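Side-chain contacts in putative serine phosphatase (Pseudomonas aeruginosa, PDB 6K4E), which probably removes phosphate from phosphothreonine or phosphoserine in the SiaABC signalling pathway that controls biofilm formation, using a magnesium-dependent PP2C-type phosphatase domain: residues A76-H81 with D104-G109; H82-K87 with D95-R100; G239-A244 with R255-M260. One frame throughout, in Å; residues are numbered along the deposited sequence.

Interaction 1 of 3, residues A76-H81 with D104-G109; sequences ATLGEH and DGYLIG
L78 and Y106 reach toward each other from opposite directions, the leucine from the chain that follows helix 71-77 and the tyrosine from strand 105-113. The fork of the leucine sits against the tyrosine ring. CD2 lies over one face, with L78 CD2 4.0 Å from the centroid of the Y106 ring and 27° off its normal, displaced toward the hydroxyl end: L78 CD2 is 3.7 Å from Y106 CE2. The other branch reaches the same face nearer its CE1 side, L78 CD1 standing 4.0 Å from Y106 CE1. I108, two residues on along the same strand face, adds a lighter touch, its CD1 4.2 Å from L78 CD1. The contact is wholly apolar, and L78 supplies nearly all of it from 76-81. Just beyond it the chain turns sharply at G79, which has positive phi, and H81 N bonds back to L78 O at 2.8 Å. L78 also packs on Y99 of strand 95-101, while Y106 and I108 lean on F298 of strand 293-300, so the segment after the helix packs over one end of the space between the two central beta-sheets.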
loop_
_atom_site.group_PDB
_atom_site.type_symbol
_atom_site.label_atom_id
_atom_site.label_comp_id
_atom_site.label_asym_id
_atom_site.label_seq_id
_atom_site.Cartn_x
_atom_site.Cartn_y
_atom_site.Cartn_z
ATOM N N ALA B 76 13.368 16.554 13.453
ATOM C CA ALA B 76 12.883 17.327 14.584
ATOM C C ALA B 76 13.282 16.732 15.936
ATOM O O ALA B 76 13.470 17.483 16.886
ATOM C CB ALA B 76 11.365 17.475 14.499
ATOM N N THR B 77 13.407 15.401 16.034
ATOM C CA THR B 77 13.699 14.737 17.304
ATOM C C THR B 77 15.155 14.282 17.482
ATOM O O THR B 77 15.715 14.456 18.570
ATOM C CB THR B 77 12.740 13.585 17.511
ATOM O OG1 THR B 77 12.968 12.622 16.475
ATOM C CG2 THR B 77 11.280 14.036 17.502
ATOM N N LEU B 78 15.764 13.689 16.442
ATOM C CA LEU B 78 17.151 13.219 16.526
ATOM C C LEU B 78 18.174 14.262 16.018
ATOM O O LEU B 78 19.322 14.251 16.458
ATOM C CB LEU B 78 17.334 11.883 15.804
ATOM C CG LEU B 78 16.663 10.657 16.454
ATOM C CD1 LEU B 78 17.033 9.393 15.723
ATOM C CD2 LEU B 78 17.030 10.536 17.929
ATOM N N GLY B 79 17.740 15.164 15.132
ATOM C CA GLY B 79 18.605 16.185 14.569
ATOM C C GLY B 79 19.810 15.554 13.922
ATOM O O GLY B 79 19.669 14.630 13.111
ATOM N N GLU B 80 20.990 15.993 14.339
ATOM C CA GLU B 80 22.249 15.464 13.824
ATOM C C GLU B 80 22.680 14.160 14.501
ATOM O O GLU B 80 23.753 13.657 14.198
ATOM C CB GLU B 80 23.365 16.526 13.864
ATOM C CG GLU B 80 23.116 17.666 12.887
ATOM C CD GLU B 80 24.275 18.595 12.583
ATOM O OE1 GLU B 80 25.355 18.435 13.193
ATOM O OE2 GLU B 80 24.107 19.479 11.714
ATOM N N HIS B 81 21.821 13.567 15.333
ATOM C CA HIS B 81 22.126 12.277 15.928
ATOM C C HIS B 81 21.460 11.165 15.122
ATOM O O HIS B 81 21.146 10.092 15.645
ATOM C CB HIS B 81 21.809 12.259 17.419
ATOM C CG HIS B 81 22.927 12.817 18.235
ATOM N ND1 HIS B 81 23.701 12.003 19.050
ATOM C CD2 HIS B 81 23.409 14.081 18.289
ATOM C CE1 HIS B 81 24.605 12.802 19.595
ATOM N NE2 HIS B 81 24.473 14.062 19.167
ATOM N N ASP B 104 10.634 7.983 26.608
ATOM C CA ASP B 104 11.715 7.194 27.184
ATOM C C ASP B 104 12.728 6.620 26.176
ATOM O O ASP B 104 13.723 6.044 26.597
ATOM C CB ASP B 104 11.120 6.070 28.049
ATOM C CG ASP B 104 10.281 5.058 27.302
ATOM O OD1 ASP B 104 9.508 5.470 26.397
ATOM O OD2 ASP B 104 10.337 3.862 27.664
ATOM N N GLY B 105 12.475 6.803 24.879
ATOM C CA GLY B 105 13.335 6.325 23.813
ATOM C C GLY B 105 12.656 6.345 22.463
ATOM O O GLY B 105 11.688 7.075 22.271
ATOM N N TYR B 106 13.143 5.546 21.500
ATOM C CA TYR B 106 12.516 5.546 20.179
ATOM C C TYR B 106 12.635 4.244 19.467
ATOM O O TYR B 106 13.586 3.461 19.701
ATOM C CB TYR B 106 13.056 6.695 19.291
ATOM C CG TYR B 106 14.562 6.726 19.152
ATOM C CD1 TYR B 106 15.199 6.077 18.102
ATOM C CD2 TYR B 106 15.348 7.453 20.044
ATOM C CE1 TYR B 106 16.591 6.120 17.965
ATOM C CE2 TYR B 106 16.735 7.475 19.935
ATOM C CZ TYR B 106 17.350 6.832 18.878
ATOM O OH TYR B 106 18.727 6.866 18.776
ATOM N N LEU B 107 11.702 4.049 18.526
ATOM C CA LEU B 107 11.688 2.893 17.651
ATOM C C LEU B 107 12.193 3.362 16.320
ATOM O O LEU B 107 11.734 4.365 15.821
ATOM C CB LEU B 107 10.280 2.306 17.516
ATOM C CG LEU B 107 10.138 1.119 16.550
ATOM C CD1 LEU B 107 10.744 -0.190 17.145
ATOM C CD2 LEU B 107 8.721 0.915 16.209
ATOM N N ILE B 108 13.148 2.634 15.742
ATOM C CA ILE B 108 13.738 2.980 14.448
ATOM C C ILE B 108 13.989 1.694 13.642
ATOM O O ILE B 108 14.409 0.686 14.201
ATOM C CB ILE B 108 14.965 3.865 14.686
ATOM C CG1 ILE B 108 15.441 4.551 13.397
ATOM C CG2 ILE B 108 16.099 3.110 15.411
ATOM C CD1 ILE B 108 16.490 5.817 13.619
ATOM N N GLY B 109 13.725 1.724 12.352
ATOM C CA GLY B 109 13.926 0.532 11.537
ATOM C C GLY B 109 13.976 0.737 10.040
ATOM O O GLY B 109 13.702 1.828 9.554
#

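Interaction 2 of 3, residues H82-K87 with D95-R100; sequences HFILWK and DFYVYR
The indole N-H of W86 is spent on the backbone oxygen of D95: W86 NE1 to D95 O is 3.0 Å and nearly straight, at 168° through the hydrogen. The oxygen lies practically in the indole plane, whereas the nitrogen stands well above the carbonyl plane, 55° out of it. With CG anti to the backbone N, W86 sends its ring across to strand 95-101 of the facing sheet, where it also meets Y97. That pair is an offset edge-to-face one: the Y97 edge faces the five-membered ring of W86, centroids 5.3 Å apart and planes at 67°, and Y97 CE1 comes within 3.6 Å of W86 CD1. Strands 82-87 and 95-101 belong to different sheets of the PP2C beta-sandwich, facing each other across its core; their short segments run roughly antiparallel with axes 8.3 Å apart, too far for strand pairing, so side chains bridge the gap. I84, two residues earlier on its strand, takes the tyrosine's face. Its CD1 sits squarely over one face of the tyrosine, 3.5 Å from the centroid of the Y97 ring, and its CG1 reaches the hydroxyl end, I84 CG1 lying 3.5 Å from Y97 CZ. The Y97 hydroxyl is hydrogen-bonded to D71, at the start of helix 71-77, which fixes the far end of the ring. D95 turns its carboxylate elsewhere: OD2 bonds to the hydroxyls of T237 and T294, and the side chain comes about 4 Å from a bound magnesium ion.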
loop_
_atom_site.group_PDB
_atom_site.type_symbol
_atom_site.label_atom_id
_atom_site.label_comp_id
_atom_site.label_asym_id
_atom_site.label_seq_id
_atom_site.Cartn_x
_atom_site.Cartn_y
_atom_site.Cartn_z
ATOM N N HIS B 82 21.227 11.466 13.815
ATOM C CA HIS B 82 20.738 10.534 12.812
ATOM C C HIS B 82 21.184 10.988 11.434
ATOM O O HIS B 82 21.490 12.167 11.246
ATOM C CB HIS B 82 19.186 10.389 12.858
ATOM C CG HIS B 82 18.459 11.141 11.789
ATOM N ND1 HIS B 82 18.304 12.525 11.854
ATOM C CD2 HIS B 82 17.888 10.685 10.644
ATOM C CE1 HIS B 82 17.679 12.866 10.736
ATOM N NE2 HIS B 82 17.409 11.797 9.974
ATOM N N PHE B 83 21.128 10.064 10.449
ATOM C CA PHE B 83 21.288 10.372 9.035
ATOM C C PHE B 83 20.503 9.359 8.237
ATOM O O PHE B 83 20.290 8.244 8.711
ATOM C CB PHE B 83 22.742 10.524 8.567
ATOM C CG PHE B 83 23.546 9.266 8.305
ATOM C CD1 PHE B 83 23.238 8.435 7.220
ATOM C CD2 PHE B 83 24.690 8.988 9.048
ATOM C CE1 PHE B 83 24.003 7.309 6.951
ATOM C CE2 PHE B 83 25.470 7.872 8.759
ATOM C CZ PHE B 83 25.122 7.039 7.717
ATOM N N ILE B 84 20.005 9.772 7.062
ATOM C CA ILE B 84 19.224 8.910 6.184
ATOM C C ILE B 84 19.818 8.902 4.816
ATOM O O ILE B 84 20.151 9.954 4.266
ATOM C CB ILE B 84 17.692 9.256 6.178
ATOM C CG1 ILE B 84 16.891 8.305 5.268
ATOM C CG2 ILE B 84 17.394 10.695 5.859
ATOM C CD1 ILE B 84 16.965 6.795 5.679
ATOM N N LEU B 85 19.993 7.724 4.292
ATOM C CA LEU B 85 20.458 7.519 2.924
ATOM C C LEU B 85 19.336 6.699 2.287
ATOM O O LEU B 85 19.069 5.584 2.732
ATOM C CB LEU B 85 21.793 6.746 2.918
ATOM C CG LEU B 85 22.732 6.954 1.718
ATOM C CD1 LEU B 85 24.025 6.148 1.895
ATOM C CD2 LEU B 85 22.066 6.558 0.376
ATOM N N TRP B 86 18.603 7.277 1.339
ATOM C CA TRP B 86 17.485 6.543 0.750
ATOM C C TRP B 86 17.463 6.785 -0.728
ATOM O O TRP B 86 17.127 7.879 -1.147
ATOM C CB TRP B 86 16.155 6.958 1.396
ATOM C CG TRP B 86 14.974 6.177 0.898
ATOM C CD1 TRP B 86 14.639 4.895 1.217
ATOM C CD2 TRP B 86 13.962 6.647 -0.005
ATOM N NE1 TRP B 86 13.474 4.532 0.565
ATOM C CE2 TRP B 86 13.022 5.600 -0.168
ATOM C CE3 TRP B 86 13.731 7.867 -0.661
ATOM C CZ2 TRP B 86 11.866 5.749 -0.944
ATOM C CZ3 TRP B 86 12.603 7.999 -1.458
ATOM C CH2 TRP B 86 11.690 6.946 -1.595
ATOM N N LYS B 87 17.864 5.783 -1.514
ATOM C CA LYS B 87 17.944 5.943 -2.949
ATOM C C LYS B 87 17.325 4.747 -3.646
ATOM O O LYS B 87 18.021 3.741 -3.829
ATOM C CB LYS B 87 19.431 6.173 -3.386
ATOM C CG LYS B 87 19.729 6.281 -4.907
ATOM C CD LYS B 87 19.154 7.512 -5.633
ATOM C CE LYS B 87 19.345 7.422 -7.133
ATOM N NZ LYS B 87 18.373 6.496 -7.778
ATOM N N ASP B 95 12.113 -0.406 -0.651
ATOM C CA ASP B 95 12.754 -0.110 0.617
ATOM C C ASP B 95 12.097 1.066 1.267
ATOM O O ASP B 95 11.812 2.074 0.593
ATOM C CB ASP B 95 14.220 0.302 0.372
ATOM C CG ASP B 95 15.306 -0.759 0.333
ATOM O OD1 ASP B 95 14.987 -1.933 0.038
ATOM O OD2 ASP B 95 16.492 -0.388 0.455
ATOM N N PHE B 96 11.977 1.004 2.591
ATOM C CA PHE B 96 11.496 2.145 3.373
ATOM C C PHE B 96 12.036 2.053 4.793
ATOM O O PHE B 96 12.848 1.187 5.093
ATOM C CB PHE B 96 9.955 2.363 3.288
ATOM C CG PHE B 96 9.089 1.427 4.103
ATOM C CD1 PHE B 96 8.910 0.106 3.715
ATOM C CD2 PHE B 96 8.450 1.871 5.260
ATOM C CE1 PHE B 96 8.086 -0.750 4.456
ATOM C CE2 PHE B 96 7.673 0.994 6.035
ATOM C CZ PHE B 96 7.479 -0.297 5.620
ATOM N N TYR B 97 11.670 2.993 5.631
ATOM C CA TYR B 97 12.159 3.047 6.994
ATOM C C TYR B 97 11.081 3.614 7.885
ATOM O O TYR B 97 10.158 4.299 7.415
ATOM C CB TYR B 97 13.450 3.870 7.095
ATOM C CG TYR B 97 13.418 5.197 6.371
ATOM C CD1 TYR B 97 13.650 5.268 5.003
ATOM C CD2 TYR B 97 13.266 6.395 7.071
ATOM C CE1 TYR B 97 13.677 6.491 4.333
ATOM C CE2 TYR B 97 13.292 7.629 6.409
ATOM C CZ TYR B 97 13.486 7.665 5.039
ATOM O OH TYR B 97 13.559 8.840 4.353
ATOM N N VAL B 98 11.170 3.260 9.157
ATOM C CA VAL B 98 10.179 3.654 10.142
ATOM C C VAL B 98 10.887 4.368 11.283
ATOM O O VAL B 98 12.092 4.229 11.467
ATOM C CB VAL B 98 9.344 2.422 10.632
ATOM C CG1 VAL B 98 8.456 1.876 9.514
ATOM C CG2 VAL B 98 10.231 1.303 11.197
ATOM N N TYR B 99 10.127 5.096 12.061
ATOM C CA TYR B 99 10.613 5.813 13.230
ATOM C C TYR B 99 9.394 6.176 14.044
ATOM O O TYR B 99 8.386 6.589 13.480
ATOM C CB TYR B 99 11.341 7.102 12.827
ATOM C CG TYR B 99 11.741 7.927 14.029
ATOM C CD1 TYR B 99 12.735 7.488 14.903
ATOM C CD2 TYR B 99 11.153 9.158 14.277
ATOM C CE1 TYR B 99 13.112 8.243 16.007
ATOM C CE2 TYR B 99 11.526 9.923 15.383
ATOM C CZ TYR B 99 12.509 9.458 16.244
ATOM O OH TYR B 99 12.896 10.173 17.341
ATOM N N ARG B 100 9.482 5.996 15.360
ATOM C CA ARG B 100 8.436 6.327 16.322
ATOM C C ARG B 100 9.090 6.803 17.629
ATOM O O ARG B 100 9.650 5.994 18.368
ATOM C CB ARG B 100 7.528 5.109 16.558
ATOM C CG ARG B 100 6.381 5.350 17.564
ATOM C CD ARG B 100 5.280 6.261 17.025
ATOM N NE ARG B 100 4.576 5.635 15.899
ATOM C CZ ARG B 100 3.430 4.974 15.985
ATOM N NH1 ARG B 100 2.784 4.897 17.141
ATOM N NH2 ARG B 100 2.924 4.381 14.919
#

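Interaction 3 of 3, residues G239-A244 with R255-M260; sequences GFLDQA and RRFADM
One face of the F257 ring carries L241, whose CD1 stands almost exactly above the centre, 3.8 Å from the centroid of the F257 ring and only 4° off its normal. The leucine arrives at about a right angle to the phenylalanine side chain, and its branch point follows, with L241 CG 3.8 Å from F257 CG. F240, the residue before, meets the same ring obliquely: the two planes lie at 60° and F240 CD1 is 3.9 Å from F257 CD1, an approach that is neither a stack nor a T. Each ring also has an edge-to-face partner, Y195 for F257 and F252 for F240. At the outer end of the F240 ring comes M260, one helical turn after F257. Its chain runs extended through CG and SD before bending at the last torsion (chi3 67°), which brings the methyl round so that M260 CE lies 3.7 Å from F240 CE1. The sulfur takes part in a Met-aromatic contact, also oblique, with M260 SD 5.0 Å from the centroid of the F240 ring. Beneath these side chains F240 and F257 both pack on I295 of strand 293-300, and F240 meets L280 of helix 269-284. Short helix 238-242 is thus wedged against helix 254-264 on the outer side of one sheet, as helices flank the sandwich in the PP2C fold, and it begins at D238, a magnesium ligand.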
loop_
_atom_site.group_PDB
_atom_site.type_symbol
_atom_site.label_atom_id
_atom_site.label_comp_id
_atom_site.label_asym_id
_atom_site.label_seq_id
_atom_site.Cartn_x
_atom_site.Cartn_y
_atom_site.Cartn_z
ATOM N N GLY B 239 20.985 -3.498 -0.416
ATOM C CA GLY B 239 21.297 -2.723 -1.613
ATOM C C GLY B 239 22.671 -2.088 -1.708
ATOM O O GLY B 239 23.328 -2.191 -2.738
ATOM N N PHE B 240 23.098 -1.381 -0.655
ATOM C CA PHE B 240 24.404 -0.713 -0.581
ATOM C C PHE B 240 25.524 -1.780 -0.594
ATOM O O PHE B 240 26.543 -1.597 -1.273
ATOM C CB PHE B 240 24.495 0.144 0.723
ATOM C CG PHE B 240 25.660 1.115 0.777
ATOM C CD1 PHE B 240 26.947 0.675 1.075
ATOM C CD2 PHE B 240 25.467 2.479 0.546
ATOM C CE1 PHE B 240 28.014 1.579 1.122
ATOM C CE2 PHE B 240 26.539 3.375 0.598
ATOM C CZ PHE B 240 27.800 2.924 0.888
ATOM N N LEU B 241 25.332 -2.887 0.164
ATOM C CA LEU B 241 26.358 -3.949 0.292
ATOM C C LEU B 241 26.404 -4.795 -0.957
ATOM O O LEU B 241 27.411 -5.439 -1.213
ATOM C CB LEU B 241 26.110 -4.846 1.549
ATOM C CG LEU B 241 26.440 -4.213 2.924
ATOM C CD1 LEU B 241 25.282 -3.328 3.448
ATOM C CD2 LEU B 241 26.685 -5.276 3.947
ATOM N N ASP B 242 25.341 -4.783 -1.741
ATOM C CA ASP B 242 25.271 -5.545 -2.990
ATOM C C ASP B 242 25.649 -4.714 -4.190
ATOM O O ASP B 242 25.759 -5.261 -5.280
ATOM C CB ASP B 242 23.869 -6.174 -3.173
ATOM C CG ASP B 242 23.534 -7.289 -2.192
ATOM O OD1 ASP B 242 24.456 -7.744 -1.459
ATOM O OD2 ASP B 242 22.369 -7.727 -2.179
ATOM N N GLN B 243 25.856 -3.405 -4.013
ATOM C CA GLN B 243 26.229 -2.540 -5.134
ATOM C C GLN B 243 27.489 -3.019 -5.831
ATOM O O GLN B 243 28.564 -3.036 -5.216
ATOM C CB GLN B 243 26.407 -1.088 -4.715
ATOM C CG GLN B 243 26.678 -0.129 -5.909
ATOM C CD GLN B 243 25.617 -0.207 -7.000
ATOM O OE1 GLN B 243 24.423 -0.001 -6.762
ATOM N NE2 GLN B 243 26.023 -0.593 -8.197
ATOM N N ALA B 244 27.347 -3.394 -7.120
ATOM C CA ALA B 244 28.442 -3.825 -7.959
ATOM C C ALA B 244 29.360 -2.614 -8.259
ATOM O O ALA B 244 28.888 -1.485 -8.309
ATOM C CB ALA B 244 27.880 -4.391 -9.248
ATOM N N ARG B 255 32.744 -6.770 4.366
ATOM C CA ARG B 255 34.072 -6.358 4.836
ATOM C C ARG B 255 34.364 -4.880 4.493
ATOM O O ARG B 255 34.762 -4.142 5.402
ATOM C CB ARG B 255 35.201 -7.308 4.377
ATOM C CG ARG B 255 35.033 -8.718 4.961
ATOM C CD ARG B 255 35.748 -9.825 4.184
ATOM N NE ARG B 255 35.162 -11.146 4.456
ATOM C CZ ARG B 255 35.792 -12.306 4.272
ATOM N NH1 ARG B 255 37.043 -12.328 3.824
ATOM N NH2 ARG B 255 35.181 -13.452 4.546
ATOM N N ARG B 256 34.115 -4.428 3.222
ATOM C CA ARG B 256 34.317 -3.003 2.880
ATOM C C ARG B 256 33.329 -2.130 3.683
ATOM O O ARG B 256 33.701 -1.038 4.087
ATOM C CB ARG B 256 34.125 -2.700 1.382
ATOM C CG ARG B 256 35.217 -3.230 0.461
ATOM C CD ARG B 256 34.915 -2.828 -0.982
ATOM N NE ARG B 256 35.897 -3.364 -1.915
ATOM C CZ ARG B 256 35.742 -4.461 -2.658
ATOM N NH1 ARG B 256 34.587 -5.123 -2.650
ATOM N NH2 ARG B 256 36.726 -4.881 -3.448
ATOM N N PHE B 257 32.125 -2.658 3.979
ATOM C CA PHE B 257 31.087 -1.940 4.726
ATOM C C PHE B 257 31.481 -1.717 6.185
ATOM O O PHE B 257 31.412 -0.571 6.646
ATOM C CB PHE B 257 29.729 -2.629 4.582
ATOM C CG PHE B 257 28.551 -1.882 5.144
ATOM C CD1 PHE B 257 28.039 -0.763 4.485
ATOM C CD2 PHE B 257 27.936 -2.304 6.315
ATOM C CE1 PHE B 257 26.955 -0.061 5.009
ATOM C CE2 PHE B 257 26.848 -1.601 6.840
ATOM C CZ PHE B 257 26.343 -0.506 6.167
ATOM N N ALA B 258 31.906 -2.803 6.907
ATOM C CA ALA B 258 32.356 -2.728 8.305
ATOM C C ALA B 258 33.554 -1.763 8.463
ATOM O O ALA B 258 33.587 -0.989 9.425
ATOM C CB ALA B 258 32.722 -4.104 8.818
ATOM N N ASP B 259 34.517 -1.806 7.521
ATOM C CA ASP B 259 35.666 -0.906 7.526
ATOM C C ASP B 259 35.256 0.538 7.344
ATOM O O ASP B 259 35.746 1.395 8.083
ATOM C CB ASP B 259 36.712 -1.313 6.475
ATOM C CG ASP B 259 37.485 -2.579 6.788
ATOM O OD1 ASP B 259 37.314 -3.128 7.914
ATOM O OD2 ASP B 259 38.240 -3.041 5.906
ATOM N N MET B 260 34.349 0.805 6.382
ATOM C CA MET B 260 33.799 2.138 6.113
ATOM C C MET B 260 33.145 2.711 7.398
ATOM O O MET B 260 33.426 3.859 7.766
ATOM C CB MET B 260 32.758 2.082 4.977
ATOM C CG MET B 260 32.220 3.452 4.566
ATOM S SD MET B 260 30.889 3.372 3.318
ATOM C CE MET B 260 29.533 2.555 4.309
#

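Overall arrangement
Interactions 1 and 2 are neighbours, their centres 11 Å apart, and both join helix 71-77 or strand 82-87, consecutive in the chain, to the adjacent strands 95-101 and 105-113. They touch: T77 OG1 lies 2.6 Å from Y99 OH, probably hydrogen-bonded, and R100 N probably bonds to L107 O at 2.8 Å. Interaction 3 lies on the outer side of the sheet holding 82-87, about 17 Å from interaction 2 between centres, yet touching it where L85 CD1 packs 4.0 Å from F240 CE2. It stays clear of interaction 1, at about 25 Å between centres. The D95 side chain, packing on ligand D112, lies about 4 Å from a bound magnesium ion, that of L241 about 9 Å.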